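Local coordinates for protein glucose-6-phosphate dehydrogenase (Trypanosoma cruzi, PDB 5AQ1) that oxidises glucose 6-phosphate with NADP+ to 6-phosphogluconolactone, yielding NADPH in the first step of the pentose phosphate pathway, at residues L278-M283 with D296-V301; L302-P307 with V351-W356. All blocks are in the same frame, centred on the assembly; numbering follows the deposited sequence.

Contact 1 of 2, residues L278-M283 with D296-V301; sequences LSLLTM and DEKVQV
Two first torsions near +60° shape the packing where helices 264-282 and 291-302 of the C-terminal domain cross: that of Met283 (chi1 64°) sends its chain toward Glu297 and Lys298, and that of Val301 (chi1 72°) turns its methyls to Thr282 and Met283. The short axes pass 8.8 Å apart at 98°, nearly perpendicular, so the helices share a compact patch rather than a long seam. Met283, the first residue to leave helical geometry, lays its chain across the facing turn: CB rests 3.7 Å from Glu297 O, SD lies 3.8 Å from Lys298 CG, and a bend at chi3 brings CE to 3.8 Å from Glu297 CB. Val301 fits its methyls against the last turn, CG1 over Met283 CA and CG2 beside Thr282 OG1. Thr282 OG1 is bonded back to its own helix, 2.8 Å from Leu278 O, approaching from above the carbonyl plane. Lys298 runs alongside Leu280, its CE 3.4 Å from Ser279 OG, a hydroxyl bonded to Gln276 O. Glu297 sends its carboxylate to Arg287 of the second subunit. Apolar side chains and the aliphatic parts of Lys298 and Glu297 thus fill the interface, and cohesion between the two segments is essentially van der Waals; just outside them, Lys298 NZ adds a polar tie to Gln276 on helix 264-282 and a salt bridge to Glu462.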
loop_
_atom_site.group_PDB
_atom_site.type_symbol
_atom_site.label_atom_id
_atom_site.label_comp_id
_atom_site.label_asym_id
_atom_site.label_seq_id
_atom_site.Cartn_x
_atom_site.Cartn_y
_atom_site.Cartn_z
ATOM N N LEU B 278 23.977 5.389 1.075
ATOM C CA LEU B 278 22.958 4.888 1.999
ATOM C C LEU B 278 21.905 5.951 2.296
ATOM O O LEU B 278 20.705 5.670 2.249
ATOM C CB LEU B 278 23.592 4.418 3.311
ATOM C CG LEU B 278 22.634 4.011 4.434
ATOM C CD1 LEU B 278 21.745 2.851 4.007
ATOM C CD2 LEU B 278 23.417 3.649 5.684
ATOM N N SER B 279 22.363 7.168 2.589
ATOM C CA SER B 279 21.467 8.259 2.965
ATOM C C SER B 279 20.545 8.652 1.817
ATOM O O SER B 279 19.370 8.934 2.034
ATOM C CB SER B 279 22.257 9.480 3.442
ATOM O OG SER B 279 22.928 10.113 2.366
ATOM N N LEU B 280 21.076 8.660 0.598
ATOM C CA LEU B 280 20.266 8.971 -0.578
ATOM C C LEU B 280 19.212 7.896 -0.851
ATOM O O LEU B 280 18.100 8.213 -1.276
ATOM C CB LEU B 280 21.156 9.155 -1.806
ATOM C CG LEU B 280 22.073 10.379 -1.771
ATOM C CD1 LEU B 280 23.137 10.282 -2.851
ATOM C CD2 LEU B 280 21.276 11.665 -1.925
ATOM N N LEU B 281 19.561 6.636 -0.599
ATOM C CA LEU B 281 18.645 5.517 -0.820
ATOM C C LEU B 281 17.541 5.401 0.239
ATOM O O LEU B 281 16.518 4.774 -0.021
ATOM C CB LEU B 281 19.419 4.197 -0.859
ATOM C CG LEU B 281 20.393 3.996 -2.019
ATOM C CD1 LEU B 281 21.319 2.827 -1.727
ATOM C CD2 LEU B 281 19.654 3.786 -3.332
ATOM N N THR B 282 17.756 5.979 1.421
ATOM C CA THR B 282 16.858 5.780 2.561
ATOM C C THR B 282 16.083 7.023 3.018
ATOM O O THR B 282 15.054 6.890 3.682
ATOM C CB THR B 282 17.631 5.233 3.778
ATOM O OG1 THR B 282 18.701 6.126 4.107
ATOM C CG2 THR B 282 18.193 3.850 3.474
ATOM N N MET B 283 16.581 8.215 2.696
ATOM C CA MET B 283 15.937 9.462 3.109
ATOM C C MET B 283 14.479 9.528 2.672
ATOM O O MET B 283 14.076 8.867 1.716
ATOM C CB MET B 283 16.687 10.679 2.542
ATOM C CG MET B 283 16.689 10.774 1.020
ATOM S SD MET B 283 17.654 12.153 0.361
ATOM C CE MET B 283 16.359 13.336 0.022
ATOM N N ASP B 296 18.815 18.217 4.840
ATOM C CA ASP B 296 18.024 17.957 6.043
ATOM C C ASP B 296 17.551 16.506 6.081
ATOM O O ASP B 296 17.680 15.840 7.103
ATOM C CB ASP B 296 16.810 18.893 6.125
ATOM C CG ASP B 296 17.154 20.277 6.674
ATOM O OD1 ASP B 296 18.347 20.595 6.854
ATOM O OD2 ASP B 296 16.210 21.051 6.923
ATOM N N GLU B 297 17.014 16.016 4.963
ATOM C CA GLU B 297 16.503 14.644 4.908
ATOM C C GLU B 297 17.610 13.608 5.054
ATOM O O GLU B 297 17.401 12.553 5.655
ATOM C CB GLU B 297 15.730 14.386 3.609
ATOM C CG GLU B 297 14.448 15.191 3.450
ATOM C CD GLU B 297 13.463 15.015 4.594
ATOM O OE1 GLU B 297 13.483 13.963 5.267
ATOM O OE2 GLU B 297 12.652 15.936 4.811
ATOM N N LYS B 298 18.780 13.905 4.499
ATOM C CA LYS B 298 19.926 13.007 4.614
ATOM C C LYS B 298 20.382 12.901 6.070
ATOM O O LYS B 298 20.663 11.807 6.553
ATOM C CB LYS B 298 21.075 13.477 3.719
ATOM C CG LYS B 298 20.759 13.398 2.233
ATOM C CD LYS B 298 21.787 14.131 1.386
ATOM C CE LYS B 298 23.069 13.332 1.247
ATOM N NZ LYS B 298 24.130 14.101 0.540
ATOM N N VAL B 299 20.428 14.031 6.770
ATOM C CA VAL B 299 20.788 14.038 8.185
ATOM C C VAL B 299 19.739 13.300 9.007
ATOM O O VAL B 299 20.076 12.516 9.893
ATOM C CB VAL B 299 20.941 15.473 8.739
ATOM C CG1 VAL B 299 21.140 15.454 10.249
ATOM C CG2 VAL B 299 22.110 16.183 8.076
ATOM N N GLN B 300 18.470 13.567 8.708
ATOM C CA GLN B 300 17.345 12.985 9.437
ATOM C C GLN B 300 17.409 11.461 9.462
ATOM O O GLN B 300 17.277 10.856 10.520
ATOM C CB GLN B 300 16.032 13.451 8.801
ATOM C CG GLN B 300 14.756 12.926 9.447
ATOM C CD GLN B 300 14.633 13.294 10.906
ATOM O OE1 GLN B 300 15.147 14.317 11.333
ATOM N NE2 GLN B 300 13.949 12.461 11.681
ATOM N N VAL B 301 17.618 10.854 8.296
ATOM C CA VAL B 301 17.650 9.395 8.186
ATOM C C VAL B 301 18.920 8.792 8.792
ATOM O O VAL B 301 18.864 7.725 9.410
ATOM C CB VAL B 301 17.436 8.903 6.726
ATOM C CG1 VAL B 301 18.643 9.180 5.840
ATOM C CG2 VAL B 301 17.109 7.417 6.709
#

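Contact 2 of 2, residues L302-P307 with V351-W356; sequences LRQVVP and VNNDRW
Asn353 ND2 donates to Gln304 OE1 at 2.7 Å, the shorter of two hydrogen bonds that join the loop after helix 291-302 to the loop between strands 344-349 and 361-366. The donor lies nearly in line with Gln304 CD=OE1 (170°); the two amide planes stand 86° apart and the chains cross at about a right angle. Gln304 reaches over with an extended chain beyond CG, while chi1 of 69° in Asn353 sets its amide between Gln304 OE1 and Trp356 N. The other end of this amide is occupied too: Asn353 OD1 accepts from Trp356 N at 2.9 Å, an Asx motif that restrains rotation of the group. Beside the amide pair, Gln304 O receives Asn352 N at 3.0 Å. This bond belongs to a single beta bridge between Val305 and Val351, made at the last residue of the type I turn Leu302-Val305; a backbone bond between Val306 and His350 continues the pairing. Alongside it Val305 CG2 and Val351 CG2 touch at 4.2 Å, and on the more exposed flank Val306 CG2 meets Asn352 CB. Arg385 of the third subunit packs on Gln304 and Asn353 and bonds to Asn352 O, placing the loops at a subunit interface. One backbone bond and one amide bond thus tie the segments directionally, and the doubly engaged Asn353 amide links their pairing to the turn closed by Trp356 N.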
loop_
_atom_site.group_PDB
_atom_site.type_symbol
_atom_site.label_atom_id
_atom_site.label_comp_id
_atom_site.label_asym_id
_atom_site.label_seq_id
_atom_site.Cartn_x
_atom_site.Cartn_y
_atom_site.Cartn_z
ATOM N N LEU B 302 20.055 9.463 8.634
ATOM C CA LEU B 302 21.304 8.964 9.211
ATOM C C LEU B 302 21.251 8.907 10.740
ATOM O O LEU B 302 21.828 8.003 11.346
ATOM C CB LEU B 302 22.506 9.797 8.753
ATOM C CG LEU B 302 23.015 9.580 7.322
ATOM C CD1 LEU B 302 24.286 10.385 7.113
ATOM C CD2 LEU B 302 23.269 8.112 7.003
ATOM N N ARG B 303 20.537 9.846 11.358
ATOM C CA ARG B 303 20.349 9.834 12.811
ATOM C C ARG B 303 19.433 8.696 13.288
ATOM O O ARG B 303 19.375 8.406 14.483
ATOM C CB ARG B 303 19.832 11.193 13.300
ATOM C CG ARG B 303 20.881 12.294 13.227
ATOM C CD ARG B 303 20.357 13.642 13.699
ATOM N NE ARG B 303 20.132 13.690 15.150
ATOM C CZ ARG B 303 18.941 13.756 15.761
ATOM N NH1 ARG B 303 17.800 13.785 15.072
ATOM N NH2 ARG B 303 18.889 13.797 17.091
ATOM N N GLN B 304 18.728 8.055 12.356
ATOM C CA GLN B 304 17.870 6.906 12.654
ATOM C C GLN B 304 18.537 5.559 12.369
ATOM O O GLN B 304 17.935 4.516 12.596
ATOM C CB GLN B 304 16.581 7.012 11.845
ATOM C CG GLN B 304 15.768 8.250 12.177
ATOM C CD GLN B 304 14.576 8.433 11.267
ATOM O OE1 GLN B 304 14.318 7.617 10.383
ATOM N NE2 GLN B 304 13.842 9.511 11.474
ATOM N N VAL B 305 19.765 5.576 11.854
ATOM C CA VAL B 305 20.507 4.343 11.606
ATOM C C VAL B 305 21.061 3.822 12.927
ATOM O O VAL B 305 21.667 4.572 13.687
ATOM C CB VAL B 305 21.664 4.560 10.614
ATOM C CG1 VAL B 305 22.481 3.286 10.446
ATOM C CG2 VAL B 305 21.131 5.025 9.264
ATOM N N VAL B 306 20.854 2.535 13.192
ATOM C CA VAL B 306 21.375 1.908 14.402
ATOM C C VAL B 306 22.886 1.718 14.232
ATOM O O VAL B 306 23.326 1.170 13.215
ATOM C CB VAL B 306 20.705 0.545 14.669
ATOM C CG1 VAL B 306 21.333 -0.141 15.875
ATOM C CG2 VAL B 306 19.205 0.721 14.870
ATOM N N PRO B 307 23.685 2.160 15.220
ATOM C CA PRO B 307 25.136 2.027 15.076
ATOM C C PRO B 307 25.585 0.590 14.822
ATOM O O PRO B 307 25.055 -0.340 15.428
ATOM C CB PRO B 307 25.674 2.521 16.424
ATOM C CG PRO B 307 24.615 3.425 16.951
ATOM C CD PRO B 307 23.318 2.837 16.479
ATOM N N VAL B 351 17.978 0.473 9.720
ATOM C CA VAL B 351 17.428 1.821 9.810
ATOM C C VAL B 351 16.116 1.724 10.578
ATOM O O VAL B 351 15.161 1.109 10.099
ATOM C CB VAL B 351 17.181 2.427 8.417
ATOM C CG1 VAL B 351 16.728 3.875 8.536
ATOM C CG2 VAL B 351 18.439 2.335 7.564
ATOM N N ASN B 352 16.078 2.309 11.773
ATOM C CA ASN B 352 14.913 2.195 12.634
ATOM C C ASN B 352 13.875 3.291 12.404
ATOM O O ASN B 352 13.804 4.279 13.139
ATOM C CB ASN B 352 15.311 2.162 14.104
ATOM C CG ASN B 352 14.145 1.819 15.002
ATOM O OD1 ASN B 352 13.264 1.045 14.620
ATOM N ND2 ASN B 352 14.119 2.397 16.191
ATOM N N ASN B 353 13.062 3.084 11.374
ATOM C CA ASN B 353 11.865 3.882 11.147
ATOM C C ASN B 353 10.825 3.047 10.398
ATOM O O ASN B 353 11.061 1.877 10.086
ATOM C CB ASN B 353 12.202 5.191 10.417
ATOM C CG ASN B 353 12.641 4.982 8.974
ATOM O OD1 ASN B 353 12.361 3.953 8.358
ATOM N ND2 ASN B 353 13.310 5.983 8.419
ATOM N N ASP B 354 9.681 3.650 10.109
ATOM C CA ASP B 354 8.545 2.902 9.588
ATOM C C ASP B 354 8.698 2.508 8.121
ATOM O O ASP B 354 8.140 1.504 7.691
ATOM C CB ASP B 354 7.269 3.695 9.824
ATOM C CG ASP B 354 6.990 3.890 11.301
ATOM O OD1 ASP B 354 6.702 2.883 11.991
ATOM O OD2 ASP B 354 7.071 5.038 11.780
ATOM N N ARG B 355 9.462 3.281 7.361
ATOM C CA ARG B 355 9.754 2.921 5.981
ATOM C C ARG B 355 10.646 1.683 5.897
ATOM O O ARG B 355 10.478 0.860 4.993
ATOM C CB ARG B 355 10.423 4.089 5.255
ATOM C CG ARG B 355 10.734 3.831 3.786
ATOM C CD ARG B 355 11.429 5.023 3.160
ATOM N NE ARG B 355 10.526 6.161 3.023
ATOM C CZ ARG B 355 9.727 6.380 1.981
ATOM N NH1 ARG B 355 9.693 5.540 0.947
ATOM N NH2 ARG B 355 8.947 7.454 1.973
ATOM N N TRP B 356 11.581 1.551 6.838
ATOM C CA TRP B 356 12.687 0.593 6.708
ATOM C C TRP B 356 12.764 -0.502 7.768
ATOM O O TRP B 356 13.678 -1.328 7.727
ATOM C CB TRP B 356 14.016 1.359 6.693
ATOM C CG TRP B 356 14.168 2.220 5.498
ATOM C CD1 TRP B 356 14.291 3.578 5.475
ATOM C CD2 TRP B 356 14.195 1.790 4.132
ATOM N NE1 TRP B 356 14.404 4.021 4.177
ATOM C CE2 TRP B 356 14.347 2.943 3.333
ATOM C CE3 TRP B 356 14.110 0.539 3.506
ATOM C CZ2 TRP B 356 14.415 2.883 1.944
ATOM C CZ3 TRP B 356 14.179 0.480 2.125
ATOM C CH2 TRP B 356 14.331 1.646 1.358
#

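Overall arrangement
Taken together, the two contacts show how one chain changes its chemistry from interior to surface. Contact 1 is wholly buried and joins two helices by apolar packing; contact 2, whose centre lies about 10 Å from that of contact 1 and further from the chain centre, is partly exposed and pairs two loops through directional hydrogen bonds. They follow in series, helix 291-302 leading from the first to the loop of the second. They also touch: Trp356 NE1 probably hydrogen-bonds to Thr282 O, Leu302 packs on Ser279, and Val351 on Val301. Quaternary neighbours differ as well, the second subunit meeting contact 1 and the second and third subunits both reaching contact 2.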